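Local coordinates for protein peptide chain release factor subunit 1 (Aeropyrum pernix, PDB 3AGK) that probably directs the termination of protein synthesis on the ribosome in response to the stop codons UAA, UAG and UGA, at residues S57-I62 against A70-L75; R150-I155 against A256-Q261; G314-L319 against S338-I343. All blocks are in the same frame, centred on the assembly; numbering follows the deposited sequence.

In the fold
From the N terminus, contact 1 comes first and closes the short link between helices 45-58 and 65-82, which pack side by side in the first eRF1 domain. Contact 2 spans the longest piece of chain, some 100 residues, returning the start of helix 259-269 to strand 152-159 of the second domain's mixed sheet. Contact 3 closes the beta-alpha-beta unit of the third domain, pairing strands 316-322 and 341-345 around helix 328-335. None nests in or crosses another: each closes before the next opens, and each belongs to a different domain. Contacts 1 and 3 lie on opposite sides of the chain's centre, their own centres about 54 Å apart.

Contact 1 of 3, residues S57-I62 against A70-L75; sequences SITDNI and AVKRAL
The apolar part of the contact is built on Thr59 and Val71, whose branches slide past each other in opposite directions, Thr59 CG2 lying 3.7 Å from Val71 CG1. The same Thr59 methyl meets Leu75 CD2 tip to tip at 3.9 Å, and Ile62 closes the other end, its CD1 resting 4.2 Å from Val71 CG2. Val71 thus uses both branches, one for each partner, because CG1 stands anti to the backbone N (chi1 173°) and CG2 beside it. Leu75 also leans on Leu52 and Tyr56 of helix 45-58, which carries the packing further along the helix pair.

These residues join the C-terminal part of helix 45-58 and the 3-10 turn at 59-61 to helix 65-82 in an alpha hairpin of the first domain. Asn61 and Ile62 open a sequence, Asn-Ile-Lys-Leu, that probably corresponds to the NIKS motif of eukaryotic eRF1, which takes part there in stop-codon recognition.

The polar part runs along Lys72. Its aliphatic chain, fully extended beyond CG, passes across Thr59, with Lys72 CE 3.0 Å from Thr59 OG1. That hydroxyl is hydrogen-bonded to the carbonyl O of Tyr56, three residues earlier, and chi1 of 66° holds it between the backbone N and the carbonyl carbon. At the end of the chain Lys72 NZ forms a salt bridge with Asp60 OD1, a weak hydrogen bond of 3.3 Å, the two side chains crossing at about a right angle. The CB of Asp60 points away from helix 65-82, yet its carboxylate comes back toward the lysine.

Contact 2 of 3, residues R150-I155 against A256-Q261; sequences RDQATI and AYQGLQ
Near the N-terminal end of helix 259-269, the backbone of Gly259 and the amide of Gln258 dock on Thr154 of strand 152-159, in the mixed sheet of the second eRF1 domain. The hydroxyl of Thr154 works in both directions. It donates a hydrogen bond to Gln258 OE1 at 2.6 Å, approaching in the carbonyl plane with a C=O...donor angle of 149°, and Thr154 OG1 accepts the N-H of Gly259 at 2.9 Å in a nearly straight bond (162°). Gly259 adopts a positive phi of 64°, a conformation that favours glycine.

Ala153 and Ile155 alternate to the other face of the strand, while Gln152 and Thr154 face 256-261, so the strand has helix 188-215 on one face and the loop leading into helix 259-269 on the other. This domain also carries the Gly-Gly-Gln motif, in a loop that is not modelled; in eRF1 it acts at the peptidyl transferase centre, and it probably does so here.

Gln152 and Gln258 slide past each other in opposite directions with their amide planes stacked, only 9° apart. Gln152 runs straight out from the strand and sets its OE1 3.8 Å from Gln258 CG. Gln258 instead bends at chi2 (-90°), which folds its amide back over the strand; there Gln258 NE2 donates a hydrogen bond to Glu149 OE2. With an alanine replacing Gln258, the Thr154 hydroxyl would probably lose its acceptor and Glu149 this amide, and a gap would open beside the flat face of Gln152. Ile147, on the neighbouring strand 142-149, touches the side chains of both Thr154 and Gln258.

Contact 3 of 3, residues G314-L319 against S338-I343; sequences GAVKTL and SGAQVI
This is a parallel strand pairing at the edge of the third domain's sheet, in which Thr318 lies beside Gln341 and Leu319 beside Val342. Three backbone hydrogen bonds knit it together: Gln341 N to Lys317 O, Leu319 N to Gln341 O at 2.7 Å, and Ile343 N to Leu319 O. Lys317 and Thr318 form a classic beta bulge opposite Ile365 of strand 362-366.

Toward the N-terminal ends of the two segments, two waters join the chains. One molecule takes the N-H of Val316 and donates to Val316 O and to Ser338 O, the latter at 2.6 Å; another links Lys317 O to Gly339 O, the second bond being weak. Ala340 CB presses on Val316 O at 3.2 Å and meets the side chain of Val316 at 4.1 Å, CB to CB.

Further along, Thr318 and Gln341 cross obliquely on one face, with Thr318 CG2 4.2 Å from Gln341 CB. In the threonine, chi1 of 75° turns CG2, not the hydroxyl, toward Gln341 CB. On the other face Leu319 and Val342 point toward helix 328-335, where both touch Ala335 and Leu319 also reaches Trp331. Helix 304-312, which ends in a Schellman motif at Gly314, covers Val316 and Ala340. Two adjacent parallel strands connected through a helix packed on their sheet are the hallmark of a beta-alpha-beta crossover, here strand 316-322, helix 328-335 and strand 341-345.

Contact 1 of 3, residues S57-I62 against A70-L75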
ATOM      1  N   SER A  57     -27.847  11.892 -20.656  1.00 56.21           N
ATOM      2  CA  SER A  57     -28.428  13.158 -21.093  1.00 55.19           C
ATOM      3  C   SER A  57     -27.577  14.351 -20.639  1.00 61.99           C
ATOM      4  O   SER A  57     -27.352  15.296 -21.388  1.00 62.46           O
ATOM      5  CB  SER A  57     -29.860  13.291 -20.578  1.00 55.30           C
ATOM      6  OG  SER A  57     -30.733  12.424 -21.283  1.00 54.82           O
ATOM      7  N   ILE A  58     -27.083  14.282 -19.412  1.00 65.98           N
ATOM      8  CA  ILE A  58     -26.242  15.330 -18.855  1.00 70.44           C
ATOM      9  C   ILE A  58     -24.990  15.604 -19.694  1.00 75.62           C
ATOM     10  O   ILE A  58     -24.483  16.720 -19.689  1.00 79.30           O
ATOM     11  CB  ILE A  58     -25.838  14.987 -17.401  1.00 73.46           C
ATOM     12  CG1 ILE A  58     -27.062  15.043 -16.483  1.00 76.10           C
ATOM     13  CG2 ILE A  58     -24.752  15.916 -16.893  1.00 71.56           C
ATOM     14  CD1 ILE A  58     -26.752  14.703 -15.032  1.00 73.83           C
ATOM     15  N   THR A  59     -24.492  14.604 -20.418  1.00 74.77           N
ATOM     16  CA  THR A  59     -23.225  14.759 -21.145  1.00 79.65           C
ATOM     17  C   THR A  59     -23.229  15.867 -22.192  1.00 85.33           C
ATOM     18  O   THR A  59     -22.166  16.305 -22.627  1.00 85.87           O
ATOM     19  CB  THR A  59     -22.775  13.467 -21.860  1.00 81.85           C
ATOM     20  OG1 THR A  59     -23.701  13.151 -22.909  1.00 85.55           O
ATOM     21  CG2 THR A  59     -22.667  12.305 -20.879  1.00 79.68           C
ATOM     22  N   ASP A  60     -24.411  16.298 -22.619  1.00 91.95           N
ATOM     23  CA  ASP A  60     -24.503  17.417 -23.560  1.00 99.35           C
ATOM     24  C   ASP A  60     -23.930  18.688 -22.944  1.00 95.13           C
ATOM     25  O   ASP A  60     -23.546  19.615 -23.648  1.00 93.63           O
ATOM     26  CB  ASP A  60     -25.946  17.638 -24.019  1.00104.90           C
ATOM     27  CG  ASP A  60     -26.402  16.594 -25.017  1.00106.55           C
ATOM     28  OD1 ASP A  60     -25.754  15.528 -25.097  1.00105.70           O
ATOM     29  OD2 ASP A  60     -27.402  16.839 -25.724  1.00108.50           O
ATOM     30  N   ASN A  61     -23.868  18.706 -21.619  1.00 97.11           N
ATOM     31  CA  ASN A  61     -23.291  19.813 -20.872  1.00101.53           C
ATOM     32  C   ASN A  61     -21.772  19.877 -21.032  1.00100.72           C
ATOM     33  O   ASN A  61     -21.129  20.825 -20.580  1.00108.42           O
ATOM     34  CB  ASN A  61     -23.652  19.699 -19.384  1.00106.25           C
ATOM     35  CG  ASN A  61     -25.162  19.680 -19.135  1.00107.57           C
ATOM     36  OD1 ASN A  61     -25.615  19.472 -18.005  1.00105.52           O
ATOM     37  ND2 ASN A  61     -25.941  19.902 -20.191  1.00107.68           N
ATOM     38  N   ILE A  62     -21.194  18.864 -21.667  1.00 91.14           N
ATOM     39  CA  ILE A  62     -19.750  18.839 -21.870  1.00 86.74           C
ATOM     40  C   ILE A  62     -19.367  19.561 -23.152  1.00 92.25           C
ATOM     41  O   ILE A  62     -19.272  18.955 -24.222  1.00 85.40           O
ATOM     42  CB  ILE A  62     -19.187  17.409 -21.898  1.00 76.33           C
ATOM     43  CG1 ILE A  62     -19.353  16.750 -20.529  1.00 73.57           C
ATOM     44  CG2 ILE A  62     -17.722  17.427 -22.290  1.00 77.56           C
ATOM     45  CD1 ILE A  62     -19.107  15.257 -20.532  1.00 63.98           C
ATOM     46  N   ALA A  70     -16.539  10.710 -25.576  1.00 74.63           N
ATOM     47  CA  ALA A  70     -15.841   9.692 -24.810  1.00 64.39           C
ATOM     48  C   ALA A  70     -16.732   9.135 -23.709  1.00 67.12           C
ATOM     49  O   ALA A  70     -16.825   7.920 -23.505  1.00 62.95           O
ATOM     50  CB  ALA A  70     -14.588  10.282 -24.211  1.00 59.31           C
ATOM     51  N   VAL A  71     -17.382  10.043 -22.995  1.00 65.80           N
ATOM     52  CA  VAL A  71     -18.208   9.662 -21.871  1.00 61.95           C
ATOM     53  C   VAL A  71     -19.447   8.916 -22.357  1.00 55.55           C
ATOM     54  O   VAL A  71     -19.811   7.886 -21.801  1.00 52.67           O
ATOM     55  CB  VAL A  71     -18.575  10.899 -21.013  1.00 60.27           C
ATOM     56  CG1 VAL A  71     -19.575  10.539 -19.920  1.00 57.72           C
ATOM     57  CG2 VAL A  71     -17.311  11.502 -20.406  1.00 55.22           C
ATOM     58  N   LYS A  72     -20.082   9.426 -23.405  1.00 54.43           N
ATOM     59  CA  LYS A  72     -21.249   8.758 -23.964  1.00 56.33           C
ATOM     60  C   LYS A  72     -20.918   7.313 -24.317  1.00 53.78           C
ATOM     61  O   LYS A  72     -21.666   6.397 -23.983  1.00 53.52           O
ATOM     62  CB  LYS A  72     -21.768   9.496 -25.200  1.00 55.11           C
ATOM     63  CG  LYS A  72     -22.455  10.815 -24.905  1.00 64.21           C
ATOM     64  CD  LYS A  72     -22.914  11.507 -26.188  1.00 68.91           C
ATOM     65  CE  LYS A  72     -23.613  12.826 -25.886  1.00 73.98           C
ATOM     66  NZ  LYS A  72     -24.070  13.529 -27.115  1.00 79.13           N
ATOM     67  N   ARG A  73     -19.784   7.116 -24.981  1.00 53.39           N
ATOM     68  CA  ARG A  73     -19.373   5.783 -25.388  1.00 57.98           C
ATOM     69  C   ARG A  73     -19.199   4.820 -24.208  1.00 56.87           C
ATOM     70  O   ARG A  73     -19.629   3.666 -24.271  1.00 53.84           O
ATOM     71  CB  ARG A  73     -18.077   5.838 -26.183  1.00 60.25           C
ATOM     72  CG  ARG A  73     -17.628   4.467 -26.653  1.00 62.14           C
ATOM     73  CD  ARG A  73     -16.156   4.472 -26.969  1.00 65.52           C
ATOM     74  NE  ARG A  73     -15.778   3.390 -27.868  1.00 65.67           N
ATOM     75  CZ  ARG A  73     -14.536   3.198 -28.303  1.00 73.09           C
ATOM     76  NH1 ARG A  73     -13.559   4.009 -27.898  1.00 68.08           N
ATOM     77  NH2 ARG A  73     -14.269   2.191 -29.130  1.00 76.04           N
ATOM     78  N   ALA A  74     -18.551   5.290 -23.147  1.00 56.87           N
ATOM     79  CA  ALA A  74     -18.337   4.470 -21.955  1.00 53.62           C
ATOM     80  C   ALA A  74     -19.658   4.186 -21.245  1.00 55.00           C
ATOM     81  O   ALA A  74     -19.905   3.066 -20.813  1.00 48.41           O
ATOM     82  CB  ALA A  74     -17.370   5.151 -21.009  1.00 52.62           C
ATOM     83  N   LEU A  75     -20.499   5.212 -21.125  1.00 48.21           N
ATOM     84  CA  LEU A  75     -21.838   5.055 -20.569  1.00 52.73           C
ATOM     85  C   LEU A  75     -22.653   3.998 -21.328  1.00 48.71           C
ATOM     86  O   LEU A  75     -23.317   3.153 -20.716  1.00 48.43           O
ATOM     87  CB  LEU A  75     -22.575   6.395 -20.607  1.00 54.86           C
ATOM     88  CG  LEU A  75     -22.927   7.172 -19.335  1.00 54.28           C
ATOM     89  CD1 LEU A  75     -22.262   6.643 -18.103  1.00 52.61           C
ATOM     90  CD2 LEU A  75     -22.621   8.648 -19.524  1.00 55.67           C
TER

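Contact 2 of 3, residues R150-I155 against A256-Q261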
ATOM      1  N   ARG A 150      10.070  17.212  20.875  1.00 46.28           N
ATOM      2  CA  ARG A 150       9.416  18.418  21.389  1.00 47.29           C
ATOM      3  C   ARG A 150       9.054  19.393  20.271  1.00 54.36           C
ATOM      4  O   ARG A 150       8.038  20.090  20.351  1.00 52.27           O
ATOM      5  CB  ARG A 150      10.342  19.124  22.374  1.00 52.92           C
ATOM      6  CG  ARG A 150      11.461  19.888  21.679  1.00 65.52           C
ATOM      7  CD  ARG A 150      12.664  20.109  22.580  1.00 75.48           C
ATOM      8  NE  ARG A 150      12.410  21.117  23.604  1.00 82.15           N
ATOM      9  CZ  ARG A 150      13.148  22.212  23.778  1.00 86.38           C
ATOM     10  NH1 ARG A 150      14.195  22.449  22.998  1.00 90.45           N
ATOM     11  NH2 ARG A 150      12.837  23.070  24.734  1.00 81.17           N
ATOM     12  N   ASP A 151       9.881  19.455  19.230  1.00 57.41           N
ATOM     13  CA  ASP A 151       9.681  20.462  18.183  1.00 52.48           C
ATOM     14  C   ASP A 151       9.712  19.892  16.761  1.00 45.38           C
ATOM     15  O   ASP A 151       9.896  20.641  15.790  1.00 48.90           O
ATOM     16  CB  ASP A 151      10.745  21.556  18.308  1.00 54.63           C
ATOM     17  CG  ASP A 151      12.119  21.053  17.934  1.00 56.73           C
ATOM     18  OD1 ASP A 151      12.287  19.817  17.868  1.00 53.38           O
ATOM     19  OD2 ASP A 151      13.022  21.870  17.702  1.00 60.37           O
ATOM     20  N   GLN A 152       9.532  18.577  16.630  1.00 43.72           N
ATOM     21  CA  GLN A 152       9.599  17.931  15.317  1.00 47.50           C
ATOM     22  C   GLN A 152       9.022  16.510  15.352  1.00 43.16           C
ATOM     23  O   GLN A 152       9.146  15.809  16.351  1.00 40.62           O
ATOM     24  CB  GLN A 152      11.051  17.892  14.863  1.00 52.07           C
ATOM     25  CG  GLN A 152      11.283  17.434  13.450  1.00 59.09           C
ATOM     26  CD  GLN A 152      12.768  17.395  13.123  1.00 67.37           C
ATOM     27  OE1 GLN A 152      13.159  17.039  12.017  1.00 73.63           O
ATOM     28  NE2 GLN A 152      13.602  17.752  14.095  1.00 64.96           N
ATOM     29  N   ALA A 153       8.386  16.093  14.263  1.00 45.78           N
ATOM     30  CA  ALA A 153       7.717  14.801  14.236  1.00 43.16           C
ATOM     31  C   ALA A 153       7.673  14.196  12.835  1.00 47.88           C
ATOM     32  O   ALA A 153       7.731  14.911  11.849  1.00 43.58           O
ATOM     33  CB  ALA A 153       6.311  14.917  14.801  1.00 34.86           C
ATOM     34  N   THR A 154       7.584  12.867  12.770  1.00 48.91           N
ATOM     35  CA  THR A 154       7.390  12.143  11.518  1.00 44.12           C
ATOM     36  C   THR A 154       6.247  11.145  11.694  1.00 41.03           C
ATOM     37  O   THR A 154       6.204  10.399  12.681  1.00 42.59           O
ATOM     38  CB  THR A 154       8.675  11.366  11.106  1.00 45.64           C
ATOM     39  OG1 THR A 154       9.763  12.284  10.943  1.00 42.23           O
ATOM     40  CG2 THR A 154       8.466  10.565   9.792  1.00 37.00           C
ATOM     41  N   ILE A 155       5.316  11.131  10.748  1.00 40.24           N
ATOM     42  CA  ILE A 155       4.278  10.112  10.728  1.00 40.56           C
ATOM     43  C   ILE A 155       4.516   9.178   9.525  1.00 44.84           C
ATOM     44  O   ILE A 155       4.684   9.638   8.393  1.00 40.74           O
ATOM     45  CB  ILE A 155       2.876  10.743  10.726  1.00 45.02           C
ATOM     46  CG1 ILE A 155       2.765  11.692  11.920  1.00 44.36           C
ATOM     47  CG2 ILE A 155       1.772   9.661  10.785  1.00 37.19           C
ATOM     48  CD1 ILE A 155       1.583  12.603  11.869  1.00 44.10           C
ATOM     49  N   ALA A 256      16.944   7.894  17.173  1.00 48.87           N
ATOM     50  CA  ALA A 256      17.697   9.131  17.116  1.00 43.94           C
ATOM     51  C   ALA A 256      17.269  10.068  15.991  1.00 54.43           C
ATOM     52  O   ALA A 256      17.469  11.278  16.080  1.00 63.80           O
ATOM     53  CB  ALA A 256      19.202   8.830  17.002  1.00 50.86           C
ATOM     54  N   TYR A 257      16.690   9.518  14.932  1.00 50.95           N
ATOM     55  CA  TYR A 257      16.444  10.313  13.730  1.00 47.56           C
ATOM     56  C   TYR A 257      14.971  10.475  13.390  1.00 44.73           C
ATOM     57  O   TYR A 257      14.110   9.816  13.973  1.00 49.45           O
ATOM     58  CB  TYR A 257      17.185   9.710  12.534  1.00 55.94           C
ATOM     59  CG  TYR A 257      18.684   9.701  12.693  1.00 64.73           C
ATOM     60  CD1 TYR A 257      19.353   8.549  13.088  1.00 66.16           C
ATOM     61  CD2 TYR A 257      19.431  10.855  12.469  1.00 69.26           C
ATOM     62  CE1 TYR A 257      20.732   8.540  13.245  1.00 73.90           C
ATOM     63  CE2 TYR A 257      20.808  10.855  12.619  1.00 78.42           C
ATOM     64  CZ  TYR A 257      21.454   9.696  13.005  1.00 81.45           C
ATOM     65  OH  TYR A 257      22.822   9.703  13.161  1.00 88.87           O
ATOM     66  N   GLN A 258      14.698  11.374  12.446  1.00 43.35           N
ATOM     67  CA  GLN A 258      13.363  11.628  11.932  1.00 45.04           C
ATOM     68  C   GLN A 258      13.360  11.204  10.477  1.00 44.13           C
ATOM     69  O   GLN A 258      14.337  10.632  10.005  1.00 52.34           O
ATOM     70  CB  GLN A 258      13.022  13.126  12.055  1.00 46.03           C
ATOM     71  CG  GLN A 258      12.846  13.604  13.489  1.00 43.57           C
ATOM     72  CD  GLN A 258      11.417  13.477  13.991  1.00 44.05           C
ATOM     73  OE1 GLN A 258      10.506  13.177  13.222  1.00 48.28           O
ATOM     74  NE2 GLN A 258      11.212  13.725  15.284  1.00 42.32           N
ATOM     75  N   GLY A 259      12.269  11.467   9.764  1.00 41.85           N
ATOM     76  CA  GLY A 259      12.183  11.090   8.364  1.00 40.88           C
ATOM     77  C   GLY A 259      12.240   9.584   8.131  1.00 45.00           C
ATOM     78  O   GLY A 259      12.104   8.787   9.066  1.00 44.08           O
ATOM     79  N   LEU A 260      12.423   9.197   6.873  1.00 52.54           N
ATOM     80  CA  LEU A 260      12.517   7.795   6.487  1.00 50.03           C
ATOM     81  C   LEU A 260      13.498   7.038   7.370  1.00 53.33           C
ATOM     82  O   LEU A 260      13.228   5.914   7.810  1.00 54.71           O
ATOM     83  CB  LEU A 260      12.968   7.685   5.035  1.00 58.09           C
ATOM     84  CG  LEU A 260      12.092   6.849   4.111  1.00 69.14           C
ATOM     85  CD1 LEU A 260      11.539   5.638   4.854  1.00 66.08           C
ATOM     86  CD2 LEU A 260      10.968   7.692   3.538  1.00 76.40           C
ATOM     87  N   GLN A 261      14.648   7.654   7.617  1.00 48.68           N
ATOM     88  CA  GLN A 261      15.691   7.041   8.443  1.00 54.48           C
ATOM     89  C   GLN A 261      15.224   6.696   9.860  1.00 48.54           C
ATOM     90  O   GLN A 261      15.515   5.618  10.361  1.00 43.85           O
ATOM     91  CB  GLN A 261      16.911   7.959   8.505  1.00 70.04           C
ATOM     92  CG  GLN A 261      18.100   7.406   9.263  1.00 77.65           C
ATOM     93  CD  GLN A 261      19.242   8.408   9.336  1.00 92.47           C
ATOM     94  OE1 GLN A 261      19.081   9.583   8.993  1.00 99.19           O
ATOM     95  NE2 GLN A 261      20.401   7.948   9.789  1.00 94.41           N
TER

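Contact 3 of 3, residues G314-L319 against S338-I343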
ATOM      1  N   GLY A 314      20.708 -26.696  -4.714  1.00 55.47           N
ATOM      2  CA  GLY A 314      20.194 -26.328  -3.404  1.00 57.18           C
ATOM      3  C   GLY A 314      21.196 -25.616  -2.513  1.00 54.11           C
ATOM      4  O   GLY A 314      21.112 -25.708  -1.292  1.00 54.79           O
ATOM      5  N   ALA A 315      22.123 -24.881  -3.130  1.00 57.35           N
ATOM      6  CA  ALA A 315      23.156 -24.130  -2.410  1.00 53.10           C
ATOM      7  C   ALA A 315      22.700 -22.762  -1.855  1.00 57.43           C
ATOM      8  O   ALA A 315      23.398 -22.150  -1.034  1.00 57.73           O
ATOM      9  CB  ALA A 315      24.358 -23.943  -3.312  1.00 52.79           C
ATOM     10  N   VAL A 316      21.534 -22.286  -2.284  1.00 47.65           N
ATOM     11  CA  VAL A 316      21.085 -20.945  -1.880  1.00 51.36           C
ATOM     12  C   VAL A 316      20.135 -20.959  -0.675  1.00 46.24           C
ATOM     13  O   VAL A 316      19.060 -21.542  -0.740  1.00 57.50           O
ATOM     14  CB  VAL A 316      20.376 -20.211  -3.048  1.00 46.57           C
ATOM     15  CG1 VAL A 316      20.062 -18.741  -2.661  1.00 45.47           C
ATOM     16  CG2 VAL A 316      21.213 -20.280  -4.304  1.00 45.72           C
ATOM     17  N   LYS A 317      20.504 -20.307   0.419  1.00 48.36           N
ATOM     18  CA  LYS A 317      19.548 -20.212   1.530  1.00 59.44           C
ATOM     19  C   LYS A 317      18.516 -19.101   1.340  1.00 51.48           C
ATOM     20  O   LYS A 317      17.336 -19.287   1.631  1.00 49.41           O
ATOM     21  CB  LYS A 317      20.224 -20.122   2.905  1.00 63.70           C
ATOM     22  CG  LYS A 317      20.846 -18.804   3.242  1.00 73.52           C
ATOM     23  CD  LYS A 317      21.166 -18.759   4.729  1.00 72.85           C
ATOM     24  CE  LYS A 317      21.614 -17.370   5.149  1.00 73.80           C
ATOM     25  NZ  LYS A 317      21.442 -17.135   6.613  1.00 72.86           N
ATOM     26  N   THR A 318      18.947 -17.950   0.833  1.00 51.92           N
ATOM     27  CA  THR A 318      17.984 -16.891   0.532  1.00 43.13           C
ATOM     28  C   THR A 318      18.267 -16.217  -0.801  1.00 43.19           C
ATOM     29  O   THR A 318      19.401 -15.814  -1.093  1.00 40.89           O
ATOM     30  CB  THR A 318      17.878 -15.811   1.658  1.00 75.00           C
ATOM     31  OG1 THR A 318      19.020 -14.955   1.617  1.00 85.76           O
ATOM     32  CG2 THR A 318      17.785 -16.446   3.032  1.00 70.39           C
ATOM     33  N   LEU A 319      17.212 -16.103  -1.600  1.00 50.15           N
ATOM     34  CA  LEU A 319      17.255 -15.389  -2.872  1.00 48.40           C
ATOM     35  C   LEU A 319      16.692 -13.981  -2.692  1.00 45.37           C
ATOM     36  O   LEU A 319      15.546 -13.818  -2.281  1.00 49.76           O
ATOM     37  CB  LEU A 319      16.410 -16.136  -3.903  1.00 47.18           C
ATOM     38  CG  LEU A 319      16.475 -15.710  -5.366  1.00 49.25           C
ATOM     39  CD1 LEU A 319      17.913 -15.686  -5.835  1.00 49.85           C
ATOM     40  CD2 LEU A 319      15.653 -16.645  -6.240  1.00 58.11           C
ATOM     41  N   SER A 338      14.546 -26.006  -4.859  1.00100.61           N
ATOM     42  CA  SER A 338      15.852 -25.388  -4.650  1.00 85.77           C
ATOM     43  C   SER A 338      15.934 -25.073  -3.173  1.00 80.61           C
ATOM     44  O   SER A 338      17.005 -24.758  -2.663  1.00 86.90           O
ATOM     45  CB  SER A 338      16.033 -24.090  -5.447  1.00 84.00           C
ATOM     46  OG  SER A 338      15.788 -24.255  -6.829  1.00 81.65           O
ATOM     47  N   GLY A 339      14.782 -25.145  -2.503  1.00 77.45           N
ATOM     48  CA  GLY A 339      14.664 -24.877  -1.080  1.00 69.97           C
ATOM     49  C   GLY A 339      15.234 -23.544  -0.610  1.00 73.68           C
ATOM     50  O   GLY A 339      15.843 -23.482   0.462  1.00 72.10           O
ATOM     51  N   ALA A 340      15.039 -22.480  -1.393  1.00 69.79           N
ATOM     52  CA  ALA A 340      15.537 -21.156  -1.006  1.00 66.57           C
ATOM     53  C   ALA A 340      14.423 -20.228  -0.516  1.00 59.77           C
ATOM     54  O   ALA A 340      13.321 -20.201  -1.064  1.00 62.97           O
ATOM     55  CB  ALA A 340      16.344 -20.495  -2.159  1.00 52.11           C
ATOM     56  N   GLN A 341      14.706 -19.473   0.533  1.00 58.02           N
ATOM     57  CA  GLN A 341      13.761 -18.454   0.949  1.00 53.83           C
ATOM     58  C   GLN A 341      13.864 -17.241   0.036  1.00 51.75           C
ATOM     59  O   GLN A 341      14.956 -16.791  -0.321  1.00 48.80           O
ATOM     60  CB  GLN A 341      13.970 -18.051   2.398  1.00 61.96           C
ATOM     61  CG  GLN A 341      12.895 -17.094   2.905  1.00 82.36           C
ATOM     62  CD  GLN A 341      11.476 -17.556   2.562  1.00 94.14           C
ATOM     63  OE1 GLN A 341      11.058 -17.537   1.396  1.00 92.06           O
ATOM     64  NE2 GLN A 341      10.729 -17.968   3.585  1.00 97.39           N
ATOM     65  N   VAL A 342      12.710 -16.727  -0.358  1.00 50.69           N
ATOM     66  CA  VAL A 342      12.662 -15.559  -1.208  1.00 54.10           C
ATOM     67  C   VAL A 342      12.459 -14.309  -0.386  1.00 56.10           C
ATOM     68  O   VAL A 342      11.541 -14.237   0.424  1.00 56.67           O
ATOM     69  CB  VAL A 342      11.502 -15.643  -2.189  1.00 58.78           C
ATOM     70  CG1 VAL A 342      11.420 -14.360  -3.017  1.00 49.12           C
ATOM     71  CG2 VAL A 342      11.657 -16.882  -3.075  1.00 58.01           C
ATOM     72  N   ILE A 343      13.338 -13.335  -0.591  1.00 59.17           N
ATOM     73  CA  ILE A 343      13.143 -11.986  -0.086  1.00 55.47           C
ATOM     74  C   ILE A 343      12.960 -11.059  -1.291  1.00 48.37           C
ATOM     75  O   ILE A 343      13.887 -10.854  -2.089  1.00 42.10           O
ATOM     76  CB  ILE A 343      14.366 -11.500   0.730  1.00 55.17           C
ATOM     77  CG1 ILE A 343      14.624 -12.407   1.940  1.00 55.98           C
ATOM     78  CG2 ILE A 343      14.197 -10.028   1.145  1.00 52.63           C
ATOM     79  CD1 ILE A 343      13.576 -12.311   3.052  1.00 49.95           C
TER
HETATM   80  O   HOH W   1      19.134 -23.348  -2.829  1.00 45.46           O
HETATM   81  O   HOH W   2      16.080 -21.466   3.269  1.00 63.97           O